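Local coordinates for uncharacterized protein (PDB 6SCE) that is a CRISPR-associated DNA nuclease with CARF domains that binds cyclic oligoadenylate and is activated by it in type III defence, at residues F53-S58 with Y147-G152; E141-L146 with F181-G186; P188-V193 with K217-Q222. One frame throughout, in Å; residues are numbered along the deposited sequence.

Interaction 1 (F53-S58 with Y147-G152)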
loop_
_atom_site.group_PDB
_atom_site.type_symbol
_atom_site.label_atom_id
_atom_site.label_comp_id
_atom_site.label_asym_id
_atom_site.label_seq_id
_atom_site.Cartn_x
_atom_site.Cartn_y
_atom_site.Cartn_z
ATOM N N PHE A 53 -18.634 -14.578 -1.613
ATOM C CA PHE A 53 -17.841 -15.768 -1.646
ATOM C C PHE A 53 -18.569 -16.907 -0.903
ATOM O O PHE A 53 -18.656 -18.035 -1.404
ATOM C CB PHE A 53 -16.478 -15.483 -1.018
ATOM C CG PHE A 53 -15.595 -16.686 -0.842
ATOM C CD1 PHE A 53 -15.353 -17.559 -1.884
ATOM C CD2 PHE A 53 -14.962 -16.917 0.376
ATOM C CE1 PHE A 53 -14.534 -18.664 -1.716
ATOM C CE2 PHE A 53 -14.097 -17.977 0.524
ATOM C CZ PHE A 53 -13.884 -18.864 -0.519
ATOM N N PHE A 54 -19.107 -16.606 0.260
ATOM C CA PHE A 54 -19.842 -17.604 1.029
ATOM C C PHE A 54 -21.117 -18.092 0.311
ATOM O O PHE A 54 -21.425 -19.275 0.351
ATOM C CB PHE A 54 -20.184 -17.093 2.431
ATOM C CG PHE A 54 -18.986 -16.924 3.335
ATOM C CD1 PHE A 54 -17.782 -17.563 3.067
ATOM C CD2 PHE A 54 -19.071 -16.125 4.477
ATOM C CE1 PHE A 54 -16.683 -17.411 3.905
ATOM C CE2 PHE A 54 -17.968 -15.983 5.303
ATOM C CZ PHE A 54 -16.785 -16.630 5.014
ATOM N N ARG A 55 -21.763 -17.201 -0.416
ATOM C CA ARG A 55 -22.871 -17.572 -1.303
ATOM C C ARG A 55 -22.438 -18.538 -2.400
ATOM O O ARG A 55 -23.126 -19.511 -2.684
ATOM C CB ARG A 55 -23.513 -16.299 -1.896
ATOM C CG ARG A 55 -24.642 -16.536 -2.873
ATOM C CD ARG A 55 -25.084 -15.221 -3.510
ATOM N NE ARG A 55 -26.034 -15.427 -4.610
ATOM C CZ ARG A 55 -26.633 -14.451 -5.293
ATOM N NH1 ARG A 55 -27.482 -14.757 -6.265
ATOM N NH2 ARG A 55 -26.380 -13.172 -5.020
ATOM N N LEU A 56 -21.292 -18.285 -3.016
ATOM C CA LEU A 56 -20.738 -19.189 -3.978
ATOM C C LEU A 56 -20.418 -20.543 -3.349
ATOM O O LEU A 56 -20.769 -21.594 -3.912
ATOM C CB LEU A 56 -19.488 -18.577 -4.611
ATOM C CG LEU A 56 -18.676 -19.425 -5.561
ATOM C CD1 LEU A 56 -19.516 -19.920 -6.724
ATOM C CD2 LEU A 56 -17.495 -18.619 -6.086
ATOM N N LEU A 57 -19.777 -20.551 -2.179
ATOM C CA LEU A 57 -19.534 -21.830 -1.526
ATOM C C LEU A 57 -20.836 -22.594 -1.325
ATOM O O LEU A 57 -20.895 -23.783 -1.596
ATOM C CB LEU A 57 -18.843 -21.663 -0.178
ATOM C CG LEU A 57 -17.456 -21.038 -0.287
ATOM C CD1 LEU A 57 -16.874 -20.915 1.101
ATOM C CD2 LEU A 57 -16.556 -21.877 -1.171
ATOM N N SER A 58 -21.861 -21.923 -0.843
ATOM C CA SER A 58 -23.137 -22.589 -0.634
ATOM C C SER A 58 -23.679 -23.175 -1.958
ATOM O O SER A 58 -24.101 -24.326 -1.992
ATOM C CB SER A 58 -24.119 -21.639 0.033
ATOM O OG SER A 58 -25.407 -22.203 0.038
ATOM N N TYR A 147 -16.870 -9.940 -7.001
ATOM C CA TYR A 147 -16.510 -8.514 -6.902
ATOM C C TYR A 147 -17.628 -7.587 -7.355
ATOM O O TYR A 147 -17.957 -6.615 -6.670
ATOM C CB TYR A 147 -15.310 -8.191 -7.775
ATOM C CG TYR A 147 -13.964 -8.796 -7.375
ATOM C CD1 TYR A 147 -13.808 -9.569 -6.222
ATOM C CD2 TYR A 147 -12.840 -8.562 -8.162
ATOM C CE1 TYR A 147 -12.560 -10.079 -5.877
ATOM C CE2 TYR A 147 -11.591 -9.075 -7.827
ATOM C CZ TYR A 147 -11.453 -9.823 -6.682
ATOM O OH TYR A 147 -10.197 -10.321 -6.334
ATOM N N LEU A 148 -18.169 -7.837 -8.544
ATOM C CA LEU A 148 -19.063 -6.848 -9.137
ATOM C C LEU A 148 -20.475 -6.925 -8.564
ATOM O O LEU A 148 -21.042 -5.917 -8.123
ATOM C CB LEU A 148 -19.076 -6.983 -10.641
ATOM C CG LEU A 148 -17.711 -6.862 -11.293
ATOM C CD1 LEU A 148 -17.874 -6.929 -12.795
ATOM C CD2 LEU A 148 -16.975 -5.594 -10.880
ATOM N N GLU A 149 -21.027 -8.123 -8.514
ATOM C CA GLU A 149 -22.359 -8.303 -7.961
ATOM C C GLU A 149 -22.482 -7.739 -6.539
ATOM O O GLU A 149 -23.400 -6.958 -6.264
ATOM C CB GLU A 149 -22.776 -9.782 -8.032
ATOM C CG GLU A 149 -24.189 -10.059 -7.539
ATOM C CD GLU A 149 -24.331 -9.992 -6.016
ATOM O OE1 GLU A 149 -23.412 -10.455 -5.284
ATOM O OE2 GLU A 149 -25.382 -9.491 -5.534
ATOM N N PRO A 150 -21.579 -8.118 -5.615
ATOM C CA PRO A 150 -21.769 -7.541 -4.273
ATOM C C PRO A 150 -21.592 -6.025 -4.176
ATOM O O PRO A 150 -22.054 -5.441 -3.223
ATOM C CB PRO A 150 -20.689 -8.239 -3.427
ATOM C CG PRO A 150 -19.699 -8.726 -4.399
ATOM C CD PRO A 150 -20.504 -9.120 -5.611
ATOM N N LEU A 151 -20.878 -5.406 -5.118
ATOM C CA LEU A 151 -20.724 -3.959 -5.123
ATOM C C LEU A 151 -21.888 -3.254 -5.873
ATOM O O LEU A 151 -21.863 -2.046 -6.032
ATOM C CB LEU A 151 -19.407 -3.564 -5.793
ATOM C CG LEU A 151 -18.088 -3.854 -5.065
ATOM C CD1 LEU A 151 -16.904 -3.648 -5.995
ATOM C CD2 LEU A 151 -17.939 -2.997 -3.829
ATOM N N GLY A 152 -22.856 -4.014 -6.368
ATOM C CA GLY A 152 -24.001 -3.463 -7.087
ATOM C C GLY A 152 -23.652 -2.956 -8.481
ATOM O O GLY A 152 -24.323 -2.066 -9.011
#
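R55 of helix 44-59 and E149 of segment 147-152 meet at the surface through one long salt bridge. R55 NH2 stands 3.8 Å from E149 OE2, which lies at the guanidinium edge, near its plane, while E149 OE1 stays 4.0 Å from the same NH2, so neither oxygen is held closely. R55 reaches this far because its chain is extended, with CG anti to the backbone N (chi1 178°), whereas E149 bends at chi2 (-74°). The two side chains cross at about a right angle, and the guanidinium and carboxylate planes lie 71° apart, unlike a coplanar two-pronged pair. Both residues are exposed, and R55 also touches a crystal neighbour, which may influence its pose. The inner side of the same elements is far tighter. L57 CD1 sits 3.9 Å above a face of the F53 ring, F53 packs on L146 and F36, and F54 stacks on Y64. P150 rests on K48 and A52 of helix 44-59, and buried Y147 bonds through OH to D13 and to an adenine amino group of the bound RNA. G152, with positive phi, is the C-prime residue of a Schellman motif, its N bonding to E149 O at 3.0 Å, which fixes the backbone from which the glutamate projects. R55 has a second, weak carboxylate partner in E59, which also pairs with R145. The charges thus form a loose surface network: the attraction between R55 and E149 is probably modest and screened by solvent, while the apolar layer beneath joins the two helices.

Interaction 2 (E141-L146 with F181-G186). With nucleotides of chain B.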
loop_
_atom_site.group_PDB
_atom_site.type_symbol
_atom_site.label_atom_id
_atom_site.label_comp_id
_atom_site.label_asym_id
_atom_site.label_seq_id
_atom_site.Cartn_x
_atom_site.Cartn_y
_atom_site.Cartn_z
ATOM N N GLU A 141 -16.746 -14.493 -15.142
ATOM C CA GLU A 141 -18.014 -14.661 -14.444
ATOM C C GLU A 141 -17.790 -14.891 -12.944
ATOM O O GLU A 141 -18.577 -14.436 -12.117
ATOM C CB GLU A 141 -18.770 -15.853 -15.008
ATOM C CG GLU A 141 -19.337 -15.600 -16.389
ATOM C CD GLU A 141 -18.291 -15.462 -17.467
ATOM O OE1 GLU A 141 -17.196 -16.114 -17.396
ATOM O OE2 GLU A 141 -18.593 -14.657 -18.403
ATOM N N GLU A 142 -16.731 -15.614 -12.626
ATOM C CA GLU A 142 -16.369 -15.844 -11.185
ATOM C C GLU A 142 -15.990 -14.506 -10.524
ATOM O O GLU A 142 -16.449 -14.206 -9.438
ATOM C CB GLU A 142 -15.282 -16.888 -11.099
ATOM C CG GLU A 142 -15.826 -18.301 -11.260
ATOM C CD GLU A 142 -14.789 -19.371 -11.458
ATOM O OE1 GLU A 142 -13.696 -19.080 -11.988
ATOM O OE2 GLU A 142 -15.063 -20.554 -11.069
ATOM N N TYR A 143 -15.159 -13.687 -11.191
ATOM C CA TYR A 143 -14.884 -12.352 -10.662
ATOM C C TYR A 143 -16.119 -11.483 -10.537
ATOM O O TYR A 143 -16.252 -10.752 -9.573
ATOM C CB TYR A 143 -13.823 -11.646 -11.494
ATOM C CG TYR A 143 -12.437 -12.008 -11.110
ATOM C CD1 TYR A 143 -11.916 -11.611 -9.884
ATOM C CD2 TYR A 143 -11.635 -12.748 -11.937
ATOM C CE1 TYR A 143 -10.619 -11.905 -9.533
ATOM C CE2 TYR A 143 -10.327 -13.035 -11.593
ATOM C CZ TYR A 143 -9.831 -12.627 -10.377
ATOM O OH TYR A 143 -8.526 -12.956 -10.006
ATOM N N ALA A 144 -17.034 -11.574 -11.504
ATOM C CA ALA A 144 -18.251 -10.784 -11.445
ATOM C C ALA A 144 -19.092 -11.149 -10.240
ATOM O O ALA A 144 -19.645 -10.260 -9.554
ATOM C CB ALA A 144 -19.064 -10.927 -12.735
ATOM N N ARG A 145 -19.203 -12.433 -9.931
ATOM C CA ARG A 145 -20.048 -12.778 -8.800
ATOM C C ARG A 145 -19.351 -12.476 -7.445
ATOM O O ARG A 145 -20.017 -12.207 -6.465
ATOM C CB ARG A 145 -20.610 -14.212 -8.902
ATOM C CG ARG A 145 -19.584 -15.312 -8.787
ATOM C CD ARG A 145 -20.225 -16.711 -8.768
ATOM N NE ARG A 145 -21.199 -16.810 -7.704
ATOM C CZ ARG A 145 -22.198 -17.665 -7.647
ATOM N NH1 ARG A 145 -22.341 -18.614 -8.580
ATOM N NH2 ARG A 145 -23.020 -17.598 -6.605
ATOM N N LEU A 146 -18.020 -12.501 -7.409
ATOM C CA LEU A 146 -17.251 -12.210 -6.181
ATOM C C LEU A 146 -17.001 -10.730 -5.935
ATOM O O LEU A 146 -16.919 -10.324 -4.785
ATOM C CB LEU A 146 -15.886 -12.922 -6.222
ATOM C CG LEU A 146 -15.913 -14.467 -6.143
ATOM C CD1 LEU A 146 -14.521 -15.048 -6.215
ATOM C CD2 LEU A 146 -16.611 -14.880 -4.864
ATOM N N PHE A 181 -13.510 -3.738 -17.542
ATOM C CA PHE A 181 -13.016 -4.705 -16.572
ATOM C C PHE A 181 -12.582 -5.938 -17.342
ATOM O O PHE A 181 -13.420 -6.609 -17.970
ATOM C CB PHE A 181 -14.146 -5.054 -15.609
ATOM C CG PHE A 181 -13.717 -5.969 -14.493
ATOM C CD1 PHE A 181 -12.974 -5.464 -13.447
ATOM C CD2 PHE A 181 -14.080 -7.314 -14.490
ATOM C CE1 PHE A 181 -12.565 -6.277 -12.396
ATOM C CE2 PHE A 181 -13.685 -8.133 -13.438
ATOM C CZ PHE A 181 -12.925 -7.618 -12.405
ATOM N N VAL A 182 -11.281 -6.233 -17.340
ATOM C CA VAL A 182 -10.741 -7.307 -18.137
ATOM C C VAL A 182 -10.208 -8.403 -17.190
ATOM O O VAL A 182 -9.506 -8.118 -16.219
ATOM C CB VAL A 182 -9.607 -6.798 -19.086
ATOM C CG1 VAL A 182 -9.084 -7.889 -19.998
ATOM C CG2 VAL A 182 -10.113 -5.624 -19.940
ATOM N N VAL A 183 -10.571 -9.640 -17.468
ATOM C CA VAL A 183 -9.994 -10.819 -16.774
ATOM C C VAL A 183 -9.199 -11.632 -17.757
ATOM O O VAL A 183 -9.704 -12.100 -18.777
ATOM C CB VAL A 183 -11.054 -11.656 -16.068
ATOM C CG1 VAL A 183 -10.432 -12.906 -15.462
ATOM C CG2 VAL A 183 -11.741 -10.812 -15.003
ATOM N N HIS A 184 -7.925 -11.755 -17.468
ATOM C CA HIS A 184 -6.996 -12.462 -18.319
ATOM C C HIS A 184 -6.159 -13.398 -17.482
ATOM O O HIS A 184 -5.492 -12.953 -16.531
ATOM C CB HIS A 184 -6.082 -11.482 -19.007
ATOM C CG HIS A 184 -5.107 -12.137 -19.925
ATOM N ND1 HIS A 184 -5.493 -12.764 -21.092
ATOM C CD2 HIS A 184 -3.766 -12.274 -19.846
ATOM C CE1 HIS A 184 -4.426 -13.269 -21.683
ATOM N NE2 HIS A 184 -3.363 -12.967 -20.959
ATOM N N ARG A 185 -6.247 -14.692 -17.817
ATOM C CA ARG A 185 -5.519 -15.778 -17.168
ATOM C C ARG A 185 -5.662 -15.675 -15.637
ATOM O O ARG A 185 -4.694 -15.767 -14.897
ATOM C CB ARG A 185 -4.053 -15.818 -17.597
ATOM C CG ARG A 185 -3.891 -16.003 -19.118
ATOM C CD ARG A 185 -2.444 -15.973 -19.573
ATOM N NE ARG A 185 -1.699 -17.135 -19.114
ATOM C CZ ARG A 185 -0.363 -17.242 -19.103
ATOM N NH1 ARG A 185 0.423 -16.263 -19.552
ATOM N NH2 ARG A 185 0.208 -18.351 -18.640
ATOM N N GLY A 186 -6.883 -15.436 -15.206
ATOM C CA GLY A 186 -7.195 -15.446 -13.784
ATOM C C GLY A 186 -6.967 -14.172 -13.007
ATOM O O GLY A 186 -7.185 -14.177 -11.798
ATOM P P A B 2 -5.881 -10.823 1.430
ATOM O OP1 A B 2 -6.860 -9.797 0.955
ATOM O OP2 A B 2 -6.312 -12.199 1.862
ATOM O "O5'" A B 2 -4.798 -11.009 0.260
ATOM C "C5'" A B 2 -3.871 -12.115 0.352
ATOM C "C4'" A B 2 -2.990 -12.129 -0.872
ATOM O "O4'" A B 2 -3.812 -12.439 -2.029
ATOM C "C3'" A B 2 -2.267 -10.826 -1.189
ATOM O "O3'" A B 2 -0.928 -11.068 -1.619
ATOM C "C2'" A B 2 -3.075 -10.256 -2.352
ATOM O "O2'" A B 2 -2.290 -9.463 -3.215
ATOM C "C1'" A B 2 -3.518 -11.530 -3.057
ATOM N N9 A B 2 -4.666 -11.380 -3.931
ATOM C C8 A B 2 -5.613 -10.381 -3.910
ATOM N N7 A B 2 -6.486 -10.500 -4.878
ATOM C C5 A B 2 -6.086 -11.624 -5.585
ATOM C C6 A B 2 -6.600 -12.260 -6.732
ATOM N N6 A B 2 -7.624 -11.792 -7.442
ATOM N N1 A B 2 -5.977 -13.390 -7.144
ATOM C C2 A B 2 -4.884 -13.792 -6.482
ATOM N N3 A B 2 -4.302 -13.270 -5.401
ATOM C C4 A B 2 -4.959 -12.170 -5.006
#
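F181 (chi1 -175°) and V183 (chi1 176°) hold CG and CG1, respectively, anti to the backbone N, an arrangement that sets a ring edge and a pair of methyls against Y143 of helix 140-148. The two residues belong to the first strand of a beta hairpin, 179-184 with 187-192, whose turn at R185 and G186 has type I' backbone angles. F181 CE2 touches Y143 CB at 4.0 Å. Further along the tyrosine, V183 CG2 and CG1 approach CD2 at 3.6 and 3.7 Å, obliquely to the ring, so both branches of the valine support one side of it. P188 and A15 add to this apolar surround. The ring thereby carries its hydroxyl to the hairpin turn, where Y143 OH donates a short bond of 2.5 Å to G186 O, coming in tilted from the carbonyl plane. G186 is suited to the turn because a CB at these backbone angles would press on the carbonyl O of R185. With its proton engaged by G186, the hydroxyl is left to act as an acceptor for the bound adenine, so the turn carbonyl works as a second-shell group behind the ligand contact. A phenylalanine here would keep the ring packing but would probably leave G186 O without this donor and the adenine amino group without its acceptor. The pair is consistent with a part in reading the base as adenine: A2 of chain B brings N6 to the edge of the Y143 ring, 3.0 Å from OH, in a nearly straight bond of 171°.

Interaction 3 (P188-V193 with K217-Q222). With nucleotides of chain B.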
loop_
_atom_site.group_PDB
_atom_site.type_symbol
_atom_site.label_atom_id
_atom_site.label_comp_id
_atom_site.label_asym_id
_atom_site.label_seq_id
_atom_site.Cartn_x
_atom_site.Cartn_y
_atom_site.Cartn_z
ATOM N N PRO A 188 -7.462 -9.739 -12.652
ATOM C CA PRO A 188 -8.277 -8.606 -13.034
ATOM C C PRO A 188 -7.456 -7.391 -13.420
ATOM O O PRO A 188 -6.431 -7.102 -12.796
ATOM C CB PRO A 188 -9.064 -8.313 -11.756
ATOM C CG PRO A 188 -8.086 -8.657 -10.682
ATOM C CD PRO A 188 -7.197 -9.730 -11.196
ATOM N N TYR A 189 -7.992 -6.655 -14.389
ATOM C CA TYR A 189 -7.405 -5.430 -14.930
ATOM C C TYR A 189 -8.537 -4.439 -15.156
ATOM O O TYR A 189 -9.629 -4.828 -15.555
ATOM C CB TYR A 189 -6.701 -5.708 -16.262
ATOM C CG TYR A 189 -5.613 -6.744 -16.166
ATOM C CD1 TYR A 189 -5.918 -8.098 -16.207
ATOM C CD2 TYR A 189 -4.288 -6.378 -16.025
ATOM C CE1 TYR A 189 -4.938 -9.063 -16.102
ATOM C CE2 TYR A 189 -3.285 -7.336 -15.936
ATOM C CZ TYR A 189 -3.616 -8.679 -15.968
ATOM O OH TYR A 189 -2.628 -9.627 -15.845
ATOM N N TRP A 190 -8.286 -3.173 -14.859
ATOM C CA TRP A 190 -9.245 -2.087 -15.092
ATOM C C TRP A 190 -8.541 -1.220 -16.154
ATOM O O TRP A 190 -7.487 -0.657 -15.914
ATOM C CB TRP A 190 -9.490 -1.338 -13.807
ATOM C CG TRP A 190 -10.515 -0.232 -13.836
ATOM C CD1 TRP A 190 -10.346 1.034 -13.373
ATOM C CD2 TRP A 190 -11.854 -0.297 -14.339
ATOM N NE1 TRP A 190 -11.496 1.778 -13.550
ATOM C CE2 TRP A 190 -12.437 0.982 -14.148
ATOM C CE3 TRP A 190 -12.611 -1.301 -14.936
ATOM C CZ2 TRP A 190 -13.743 1.277 -14.531
ATOM C CZ3 TRP A 190 -13.925 -1.011 -15.324
ATOM C CH2 TRP A 190 -14.478 0.263 -15.103
ATOM N N TYR A 191 -9.108 -1.226 -17.344
ATOM C CA TYR A 191 -8.435 -0.720 -18.541
ATOM C C TYR A 191 -9.159 0.526 -19.040
ATOM O O TYR A 191 -10.352 0.511 -19.300
ATOM C CB TYR A 191 -8.421 -1.813 -19.585
ATOM C CG TYR A 191 -7.704 -1.499 -20.875
ATOM C CD1 TYR A 191 -8.374 -0.896 -21.939
ATOM C CD2 TYR A 191 -6.383 -1.843 -21.057
ATOM C CE1 TYR A 191 -7.731 -0.633 -23.148
ATOM C CE2 TYR A 191 -5.733 -1.563 -22.260
ATOM C CZ TYR A 191 -6.427 -0.986 -23.299
ATOM O OH TYR A 191 -5.755 -0.730 -24.472
ATOM N N TRP A 192 -8.394 1.600 -19.170
ATOM C CA TRP A 192 -8.909 2.951 -19.474
ATOM C C TRP A 192 -9.328 3.007 -20.934
ATOM O O TRP A 192 -8.568 2.623 -21.815
ATOM C CB TRP A 192 -7.789 3.936 -19.179
ATOM C CG TRP A 192 -7.886 5.398 -19.587
ATOM C CD1 TRP A 192 -7.874 5.897 -20.854
ATOM C CD2 TRP A 192 -7.891 6.535 -18.708
ATOM N NE1 TRP A 192 -7.901 7.272 -20.817
ATOM C CE2 TRP A 192 -7.904 7.690 -19.515
ATOM C CE3 TRP A 192 -7.871 6.690 -17.328
ATOM C CZ2 TRP A 192 -7.911 8.997 -18.972
ATOM C CZ3 TRP A 192 -7.886 7.966 -16.791
ATOM C CH2 TRP A 192 -7.905 9.113 -17.624
ATOM N N VAL A 193 -10.549 3.459 -21.167
ATOM C CA VAL A 193 -11.065 3.640 -22.523
ATOM C C VAL A 193 -11.732 5.007 -22.575
ATOM O O VAL A 193 -12.341 5.478 -21.601
ATOM C CB VAL A 193 -12.057 2.530 -22.947
ATOM C CG1 VAL A 193 -11.320 1.216 -23.118
ATOM C CG2 VAL A 193 -13.199 2.395 -21.959
ATOM N N LYS A 217 -8.867 -0.364 -7.695
ATOM C CA LYS A 217 -8.676 -1.098 -6.415
ATOM C C LYS A 217 -10.009 -1.441 -5.779
ATOM O O LYS A 217 -10.174 -2.547 -5.232
ATOM C CB LYS A 217 -7.791 -0.313 -5.448
ATOM C CG LYS A 217 -6.318 -0.149 -5.852
ATOM C CD LYS A 217 -5.687 -1.325 -6.606
ATOM C CE LYS A 217 -4.197 -1.064 -6.863
ATOM N NZ LYS A 217 -3.594 -2.180 -7.631
ATOM N N ARG A 218 -10.984 -0.542 -5.873
ATOM C CA ARG A 218 -12.340 -0.870 -5.387
ATOM C C ARG A 218 -13.011 -2.006 -6.155
ATOM O O ARG A 218 -13.571 -2.910 -5.546
ATOM C CB ARG A 218 -13.242 0.367 -5.419
ATOM C CG ARG A 218 -14.718 0.018 -5.383
ATOM C CD ARG A 218 -15.613 1.237 -5.180
ATOM N NE ARG A 218 -17.014 0.815 -5.071
ATOM C CZ ARG A 218 -17.797 0.495 -6.100
ATOM N NH1 ARG A 218 -17.349 0.590 -7.349
ATOM N NH2 ARG A 218 -19.059 0.114 -5.882
ATOM N N LEU A 219 -12.995 -1.942 -7.489
ATOM C CA LEU A 219 -13.595 -2.946 -8.335
ATOM C C LEU A 219 -12.931 -4.308 -8.256
ATOM O O LEU A 219 -13.624 -5.325 -8.181
ATOM C CB LEU A 219 -13.570 -2.506 -9.813
ATOM C CG LEU A 219 -14.531 -1.340 -10.104
ATOM C CD1 LEU A 219 -14.366 -0.844 -11.509
ATOM C CD2 LEU A 219 -15.983 -1.736 -9.864
ATOM N N GLY A 220 -11.602 -4.326 -8.344
ATOM C CA GLY A 220 -10.869 -5.552 -8.551
ATOM C C GLY A 220 -9.886 -5.929 -7.466
ATOM O O GLY A 220 -9.168 -6.916 -7.606
ATOM N N GLY A 221 -9.828 -5.116 -6.424
ATOM C CA GLY A 221 -8.953 -5.366 -5.286
ATOM C C GLY A 221 -7.500 -4.999 -5.449
ATOM O O GLY A 221 -7.068 -4.335 -6.400
ATOM N N GLN A 222 -6.729 -5.466 -4.487
ATOM C CA GLN A 222 -5.356 -5.049 -4.298
ATOM C C GLN A 222 -4.485 -5.290 -5.503
ATOM O O GLN A 222 -3.574 -4.501 -5.754
ATOM C CB GLN A 222 -4.825 -5.784 -3.077
ATOM C CG GLN A 222 -3.429 -5.495 -2.662
ATOM C CD GLN A 222 -3.057 -6.163 -1.328
ATOM O OE1 GLN A 222 -3.846 -6.887 -0.690
ATOM N NE2 GLN A 222 -1.874 -5.853 -0.881
ATOM P P A B 1 0.271 -8.370 4.517
ATOM O OP1 A B 1 1.038 -9.191 5.507
ATOM O OP2 A B 1 0.841 -8.271 3.117
ATOM O "O5'" A B 1 -1.208 -8.968 4.483
ATOM C "C5'" A B 1 -2.057 -8.798 3.351
ATOM C "C4'" A B 1 -3.488 -8.816 3.831
ATOM O "O4'" A B 1 -3.776 -7.577 4.531
ATOM C "C3'" A B 1 -4.510 -8.938 2.696
ATOM O "O3'" A B 1 -4.935 -10.305 2.627
ATOM C "C2'" A B 1 -5.612 -7.956 3.122
ATOM O "O2'" A B 1 -6.565 -8.581 3.954
ATOM C "C1'" A B 1 -4.831 -6.897 3.889
ATOM N N9 A B 1 -4.253 -5.838 3.059
ATOM C C8 A B 1 -2.974 -5.364 3.132
ATOM N N7 A B 1 -2.751 -4.405 2.269
ATOM C C5 A B 1 -3.957 -4.227 1.612
ATOM C C6 A B 1 -4.357 -3.354 0.583
ATOM N N6 A B 1 -3.539 -2.471 0.016
ATOM N N1 A B 1 -5.641 -3.434 0.155
ATOM C C2 A B 1 -6.444 -4.342 0.730
ATOM N N3 A B 1 -6.170 -5.222 1.693
ATOM C C4 A B 1 -4.893 -5.113 2.093
ATOM P P A B 2 -5.881 -10.823 1.430
ATOM O OP1 A B 2 -6.860 -9.797 0.955
ATOM O OP2 A B 2 -6.312 -12.199 1.862
ATOM O "O5'" A B 2 -4.798 -11.009 0.260
ATOM C "C5'" A B 2 -3.871 -12.115 0.352
ATOM C "C4'" A B 2 -2.990 -12.129 -0.872
ATOM O "O4'" A B 2 -3.812 -12.439 -2.029
ATOM C "C3'" A B 2 -2.267 -10.826 -1.189
ATOM O "O3'" A B 2 -0.928 -11.068 -1.619
ATOM C "C2'" A B 2 -3.075 -10.256 -2.352
ATOM O "O2'" A B 2 -2.290 -9.463 -3.215
ATOM C "C1'" A B 2 -3.518 -11.530 -3.057
ATOM N N9 A B 2 -4.666 -11.380 -3.931
ATOM C C8 A B 2 -5.613 -10.381 -3.910
ATOM N N7 A B 2 -6.486 -10.500 -4.878
ATOM C C5 A B 2 -6.086 -11.624 -5.585
ATOM C C6 A B 2 -6.600 -12.260 -6.732
ATOM N N6 A B 2 -7.624 -11.792 -7.442
ATOM N N1 A B 2 -5.977 -13.390 -7.144
ATOM C C2 A B 2 -4.884 -13.792 -6.482
ATOM N N3 A B 2 -4.302 -13.270 -5.401
ATOM C C4 A B 2 -4.959 -12.170 -5.006
#
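The backbones of P188 and G220 come within 6.0 Å from CA to CA, at the last turn of helix 206-220, where a CB on G220 would lie only 3.6 Å from P188 CB. Glycine thus lets strand and helix approach closely, and P188 CG rests 3.7 Å from G220 O. Two residues on along the strand and one back along the helix, L219 sets CD1 over a face of W190: the methyl stands 3.5 Å from the centroid of the six-membered ring and 3° off its normal, a well-centred CH-pi contact. W190 is held from turning by NE1, which bonds to E215, and by stacking on F212. Beyond the helix, G221 has positive phi and the chain turns to Q222. K217 NZ bonds to Q222 O at 3.0 Å, from above the carbonyl plane, and also to C224 O. Extended, Q222 lays its amide nearly parallel to the base of A1 of chain B, with OE1 3.5 Å from C4. The contact joins the first strand and the helix of a beta-alpha-beta unit completed by strand 225-229, which pairs with strand 187-192, while F181 of strand 179-184 packs on P188 and W190.

In the fold
The centres of interactions 1 and 2 lie about 12 Å apart, those of 2 and 3 about 10 Å, and those of 1 and 3 about 17 Å. Helix 140-148 serves both interaction 1 and interaction 2, which alternate along the chain; interaction 3 follows both. Interactions 2 and 3 share the six-stranded sheet through neighbouring strands 179-184 and 187-192, bonded by Y189 N to V182 O. L151 and Y147 of interaction 1 pack on R218, L219 and G220 of interaction 3. The contacts thus run from helix 44-59, beside a Rossmann-like sheet consistent with a CARF domain, to the six-stranded sheet that follows in the chain, bordering the bound oligoadenylate at Y147, Y143 and Q222.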